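Local coordinates for protein transcriptional regulator, LysR family (Eggerthella lenta, PDB 4PZJ) that probably binds cis-regulatory DNA and controls transcription as a LysR-family regulator, this chain being its N-terminal winged helix-turn-helix domain, at residues V6-T11 with E23-T28; V45-Y50 with T58-L63. One frame throughout, in Å; residues are numbered along the deposited sequence.

Interaction 1: V6-T11 with E23-T28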
loop_
_atom_site.group_PDB
_atom_site.type_symbol
_atom_site.label_atom_id
_atom_site.label_comp_id
_atom_site.label_asym_id
_atom_site.label_seq_id
_atom_site.Cartn_x
_atom_site.Cartn_y
_atom_site.Cartn_z
ATOM N N VAL A 6 -8.976 7.959 3.934
ATOM C CA VAL A 6 -8.646 7.696 2.536
ATOM C C VAL A 6 -8.782 8.972 1.717
ATOM O O VAL A 6 -7.869 9.332 0.975
ATOM C CB VAL A 6 -9.517 6.570 1.971
ATOM C CG1 VAL A 6 -9.499 6.542 0.445
ATOM C CG2 VAL A 6 -9.128 5.251 2.619
ATOM N N GLU A 7 -9.885 9.694 1.883
ATOM C CA GLU A 7 -10.120 10.947 1.171
ATOM C C GLU A 7 -9.039 11.974 1.476
ATOM O O GLU A 7 -8.604 12.713 0.618
ATOM C CB GLU A 7 -11.501 11.507 1.602
ATOM C CG GLU A 7 -11.886 12.862 1.020
ATOM C CD GLU A 7 -12.984 13.596 1.832
ATOM O OE1 GLU A 7 -13.246 13.221 3.008
ATOM O OE2 GLU A 7 -13.571 14.583 1.303
ATOM N N THR A 8 -8.581 12.046 2.730
ATOM C CA THR A 8 -7.556 12.998 3.063
ATOM C C THR A 8 -6.256 12.597 2.387
ATOM O O THR A 8 -5.576 13.459 1.817
ATOM C CB THR A 8 -7.363 13.073 4.583
ATOM O OG1 THR A 8 -8.558 13.645 5.161
ATOM C CG2 THR A 8 -6.226 13.956 4.919
ATOM N N PHE A 9 -5.946 11.309 2.455
ATOM C CA PHE A 9 -4.703 10.809 1.822
ATOM C C PHE A 9 -4.718 11.169 0.327
ATOM O O PHE A 9 -3.720 11.697 -0.206
ATOM C CB PHE A 9 -4.504 9.328 1.977
ATOM C CG PHE A 9 -3.463 8.777 1.011
ATOM C CD1 PHE A 9 -2.132 9.044 1.208
ATOM C CD2 PHE A 9 -3.861 8.118 -0.149
ATOM C CE1 PHE A 9 -1.173 8.601 0.310
ATOM C CE2 PHE A 9 -2.915 7.661 -1.063
ATOM C CZ PHE A 9 -1.572 7.938 -0.845
ATOM N N LEU A 10 -5.810 10.885 -0.341
ATOM C CA LEU A 10 -5.844 11.177 -1.778
ATOM C C LEU A 10 -5.713 12.673 -2.105
ATOM O O LEU A 10 -5.103 13.078 -3.119
ATOM C CB LEU A 10 -7.107 10.586 -2.406
ATOM C CG LEU A 10 -7.232 9.055 -2.448
ATOM C CD1 LEU A 10 -8.593 8.565 -2.832
ATOM C CD2 LEU A 10 -6.204 8.462 -3.394
ATOM N N THR A 11 -6.311 13.537 -1.279
ATOM C CA THR A 11 -6.233 14.954 -1.458
ATOM C C THR A 11 -4.767 15.422 -1.296
ATOM O O THR A 11 -4.292 16.212 -2.071
ATOM C CB THR A 11 -7.157 15.681 -0.490
ATOM O OG1 THR A 11 -8.463 15.142 -0.683
ATOM C CG2 THR A 11 -7.168 17.111 -0.716
ATOM N N GLU A 23 -7.429 23.330 3.050
ATOM C CA GLU A 23 -8.352 24.362 2.542
ATOM C C GLU A 23 -9.388 23.678 1.701
ATOM O O GLU A 23 -10.593 23.967 1.791
ATOM C CB GLU A 23 -7.637 25.380 1.644
ATOM C CG GLU A 23 -6.588 26.268 2.275
ATOM C CD GLU A 23 -7.155 27.392 3.144
ATOM O OE1 GLU A 23 -8.355 27.355 3.535
ATOM O OE2 GLU A 23 -6.369 28.330 3.436
ATOM N N GLU A 24 -8.946 22.720 0.906
ATOM C CA GLU A 24 -9.855 22.028 -0.034
ATOM C C GLU A 24 -10.861 21.196 0.715
ATOM O O GLU A 24 -12.034 21.168 0.372
ATOM C CB GLU A 24 -9.068 21.146 -0.979
ATOM C CG GLU A 24 -9.890 20.467 -2.037
ATOM C CD GLU A 24 -9.045 19.777 -3.092
ATOM O OE1 GLU A 24 -9.312 18.593 -3.383
ATOM O OE2 GLU A 24 -8.109 20.443 -3.589
ATOM N N LEU A 25 -10.412 20.564 1.793
ATOM C CA LEU A 25 -11.281 19.698 2.603
ATOM C C LEU A 25 -12.116 20.460 3.624
ATOM O O LEU A 25 -12.979 19.866 4.273
ATOM C CB LEU A 25 -10.423 18.669 3.331
ATOM C CG LEU A 25 -9.863 17.565 2.433
ATOM C CD1 LEU A 25 -8.689 16.890 3.115
ATOM C CD2 LEU A 25 -10.882 16.528 2.010
ATOM N N ASN A 26 -11.848 21.744 3.783
ATOM C CA ASN A 26 -12.535 22.598 4.762
ATOM C C ASN A 26 -12.337 22.093 6.181
ATOM O O ASN A 26 -13.269 22.061 7.005
ATOM C CB ASN A 26 -14.005 22.730 4.423
ATOM C CG ASN A 26 -14.216 23.397 3.090
ATOM O OD1 ASN A 26 -13.592 24.418 2.795
ATOM N ND2 ASN A 26 -15.091 22.830 2.272
ATOM N N ILE A 27 -11.106 21.672 6.466
ATOM C CA ILE A 27 -10.732 21.248 7.797
ATOM C C ILE A 27 -9.373 21.886 8.044
ATOM O O ILE A 27 -8.810 22.456 7.149
ATOM C CB ILE A 27 -10.721 19.726 7.992
ATOM C CG1 ILE A 27 -9.618 19.026 7.182
ATOM C CG2 ILE A 27 -12.112 19.140 7.745
ATOM C CD1 ILE A 27 -9.588 17.525 7.348
ATOM N N THR A 28 -8.865 21.783 9.266
ATOM C CA THR A 28 -7.635 22.437 9.603
ATOM C C THR A 28 -6.455 21.563 9.165
ATOM O O THR A 28 -6.599 20.372 8.987
ATOM C CB THR A 28 -7.537 22.666 11.122
ATOM O OG1 THR A 28 -7.512 21.412 11.772
ATOM C CG2 THR A 28 -8.734 23.494 11.656
HETATM O O HOH W 1 -10.478 17.079 -1.404
#

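Interaction 2: V45-Y50 with T58-L63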
loop_
_atom_site.group_PDB
_atom_site.type_symbol
_atom_site.label_atom_id
_atom_site.label_comp_id
_atom_site.label_asym_id
_atom_site.label_seq_id
_atom_site.Cartn_x
_atom_site.Cartn_y
_atom_site.Cartn_z
ATOM N N VAL A 45 4.031 2.409 8.220
ATOM C CA VAL A 45 4.857 2.889 7.100
ATOM C C VAL A 45 4.544 4.362 6.851
ATOM O O VAL A 45 3.365 4.787 6.999
ATOM C CB VAL A 45 4.621 2.085 5.797
ATOM C CG1 VAL A 45 5.122 0.652 5.945
ATOM C CG2 VAL A 45 3.155 2.112 5.383
ATOM N N PRO A 46 5.542 5.165 6.484
ATOM C CA PRO A 46 5.298 6.542 6.170
ATOM C C PRO A 46 4.709 6.652 4.754
ATOM O O PRO A 46 5.077 5.859 3.880
ATOM C CB PRO A 46 6.690 7.152 6.135
ATOM C CG PRO A 46 7.527 6.056 5.605
ATOM C CD PRO A 46 6.945 4.788 6.174
ATOM N N LEU A 47 3.849 7.631 4.569
ATOM C CA LEU A 47 3.208 7.855 3.264
ATOM C C LEU A 47 3.776 9.085 2.572
ATOM O O LEU A 47 3.689 9.224 1.348
ATOM C CB LEU A 47 1.698 8.001 3.496
ATOM C CG LEU A 47 1.036 6.731 3.973
ATOM C CD1 LEU A 47 -0.409 7.061 4.370
ATOM C CD2 LEU A 47 1.067 5.536 3.028
ATOM N N PHE A 48 4.276 10.019 3.341
ATOM C CA PHE A 48 4.893 11.248 2.848
ATOM C C PHE A 48 6.150 11.540 3.618
ATOM O O PHE A 48 6.327 11.035 4.721
ATOM C CB PHE A 48 3.960 12.438 3.019
ATOM C CG PHE A 48 2.667 12.297 2.262
ATOM C CD1 PHE A 48 2.605 12.571 0.924
ATOM C CD2 PHE A 48 1.525 11.857 2.913
ATOM C CE1 PHE A 48 1.427 12.417 0.243
ATOM C CE2 PHE A 48 0.327 11.730 2.244
ATOM C CZ PHE A 48 0.283 11.984 0.889
ATOM N N ALA A 49 7.009 12.369 3.019
ATOM C CA ALA A 49 8.230 12.823 3.673
ATOM C C ALA A 49 8.720 14.105 3.038
ATOM O O ALA A 49 8.444 14.360 1.873
ATOM C CB ALA A 49 9.327 11.765 3.591
ATOM N N TYR A 50 9.400 14.931 3.822
ATOM C CA TYR A 50 10.092 16.088 3.270
ATOM C C TYR A 50 11.504 15.618 2.932
ATOM O O TYR A 50 12.099 14.868 3.670
ATOM C CB TYR A 50 10.236 17.286 4.223
ATOM C CG TYR A 50 8.956 18.043 4.523
ATOM C CD1 TYR A 50 8.134 18.467 3.498
ATOM C CD2 TYR A 50 8.609 18.390 5.835
ATOM C CE1 TYR A 50 6.965 19.163 3.756
ATOM C CE2 TYR A 50 7.452 19.123 6.105
ATOM C CZ TYR A 50 6.619 19.498 5.050
ATOM O OH TYR A 50 5.434 20.188 5.262
ATOM N N THR A 58 6.097 8.800 -0.510
ATOM C CA THR A 58 6.956 7.650 -0.294
ATOM C C THR A 58 6.615 6.441 -1.171
ATOM O O THR A 58 5.620 6.453 -1.911
ATOM C CB THR A 58 6.903 7.180 1.156
ATOM O OG1 THR A 58 5.597 6.627 1.391
ATOM C CG2 THR A 58 7.170 8.284 2.085
ATOM N N ASP A 59 7.465 5.408 -1.145
ATOM C CA ASP A 59 7.168 4.179 -1.871
ATOM C C ASP A 59 5.834 3.597 -1.414
ATOM O O ASP A 59 5.043 3.186 -2.243
ATOM C CB ASP A 59 8.282 3.163 -1.702
ATOM C CG ASP A 59 9.570 3.577 -2.406
ATOM O OD1 ASP A 59 9.545 4.444 -3.287
ATOM O OD2 ASP A 59 10.613 2.985 -2.085
ATOM N N ALA A 60 5.571 3.562 -0.114
ATOM C CA ALA A 60 4.263 3.055 0.392
ATOM C C ALA A 60 3.118 3.962 -0.041
ATOM O O ALA A 60 2.002 3.472 -0.347
ATOM C CB ALA A 60 4.278 2.954 1.905
ATOM N N GLY A 61 3.358 5.268 -0.081
ATOM C CA GLY A 61 2.370 6.255 -0.556
ATOM C C GLY A 61 1.961 5.947 -1.997
ATOM O O GLY A 61 0.801 5.971 -2.343
ATOM N N ALA A 62 2.941 5.657 -2.857
ATOM C CA ALA A 62 2.637 5.326 -4.247
ATOM C C ALA A 62 1.871 4.005 -4.389
ATOM O O ALA A 62 0.995 3.873 -5.253
ATOM C CB ALA A 62 3.951 5.302 -5.032
ATOM N N LEU A 63 2.146 3.016 -3.530
ATOM C CA LEU A 63 1.506 1.748 -3.561
ATOM C C LEU A 63 0.044 1.967 -3.132
ATOM O O LEU A 63 -0.874 1.488 -3.792
ATOM C CB LEU A 63 2.200 0.794 -2.592
ATOM C CG LEU A 63 1.632 -0.621 -2.466
ATOM C CD1 LEU A 63 1.791 -1.449 -3.711
ATOM C CD2 LEU A 63 2.240 -1.323 -1.237
#

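Interaction 1: V6-T11 with E23-T28
Leu25 sets its CD2 methyl over one face of the Glu7 carboxylate, 3.6 Å from Glu7 CD, while on the other side of the contact Thr11 CG2 lies over a face of the Glu24 carboxylate, 3.7 Å from Glu24 OE1. A methyl covers one face of each flat group. The Glu24 oxygens also have polar partners: OE1 forms a salt bridge with Arg14 and OE2 another with Arg20, which probably keeps this glutamate ionised. The extended Glu7 chain runs past Leu25 in the opposite direction. Leu25 carries most of the apolar contact. It meets Thr11 tip to tip, and Leu25 CD1 comes 3.8 Å from Thr8 OG1, a hydroxyl that is hydrogen-bonded to His35.

Helix 3-11 here packs against helix 18-25, the first helix of the helix-turn-helix, whose end is a Schellman motif with Asn26 at positive phi (60°). Thr28 then caps helix 29-43, the recognition helix in LysR-type regulators.

Thr11 suits a boundary between methyl packing and water. With OG1 beside its own backbone N (chi1 -55°), Thr11 turns the hydroxyl back along the helix, and Thr11 OG1 donates to Glu7 O at 2.8 Å, from the opposite face of that carbonyl to the Thr11 backbone N-H. CG2 is thereby sent outward to Glu24. A valine here would probably leave Glu7 O with one donor fewer and deprive the bridging water of an acceptor. That water donates both to Thr11 OG1 (2.9 Å) and to Glu24 OE1 (2.8 Å).

Interaction 2: V45-Y50 with T58-L63
Thr58 OG1 is gripped from two directions: it donates to Pro46 O at 2.7 Å and accepts from Gly61 N at 3.0 Å, the capping bond at the start of helix 59-68. A chi1 of 69° places this oxygen between the backbone N and the carbonyl carbon, where it can face both partners, and turns Thr58 CG2 over the backbone to within 3.6 Å of Phe48 N. The Thr58 amide adds a nearly straight bond to Leu47 O (3.1 Å, 165°), approaching from well above the carbonyl plane. A threonine thus serves as N-cap, backbone tether and apolar filler at once.

Small residues let the chains draw close. Gly61 CA lies 4.2 Å from Leu47 CA, and a beta carbon on Gly61 would collide with Leu47 O. The methyl of Ala60 fits against Val45 CG2 at 3.8 Å, with Leu47 CD2 along the first turn of the helix.

This junction brackets the wing of the winged helix-turn-helix, the hairpin of strands 48-51 and 54-57. Leu47 also packs on Leu39 of helix 29-43, Phe48 on Ile36 of that helix, and the second subunit adds Leu63 against Leu47 and Asp59 against Val45.

In the fold
Interaction 1 joins the first helix of the domain to the first helix of the helix-turn-helix; interaction 2 ties the approach to the wing to the final helix. Their centres lie about 17 Å apart, on opposite sides of the chain's centre, and both are partly buried. No direct hydrogen bond spans interaction 1, where methyls, carboxylates and a water meet, whereas interaction 2 relies on direct bonds to backbone carbonyls and lies against the other subunit. Both use a threonine hydroxyl that donates to a main-chain oxygen. Phe9, pointing away from 23-28, links them: its CZ reaches Gly61 O at 3.4 Å, and its CE1 packs on Phe48 CZ.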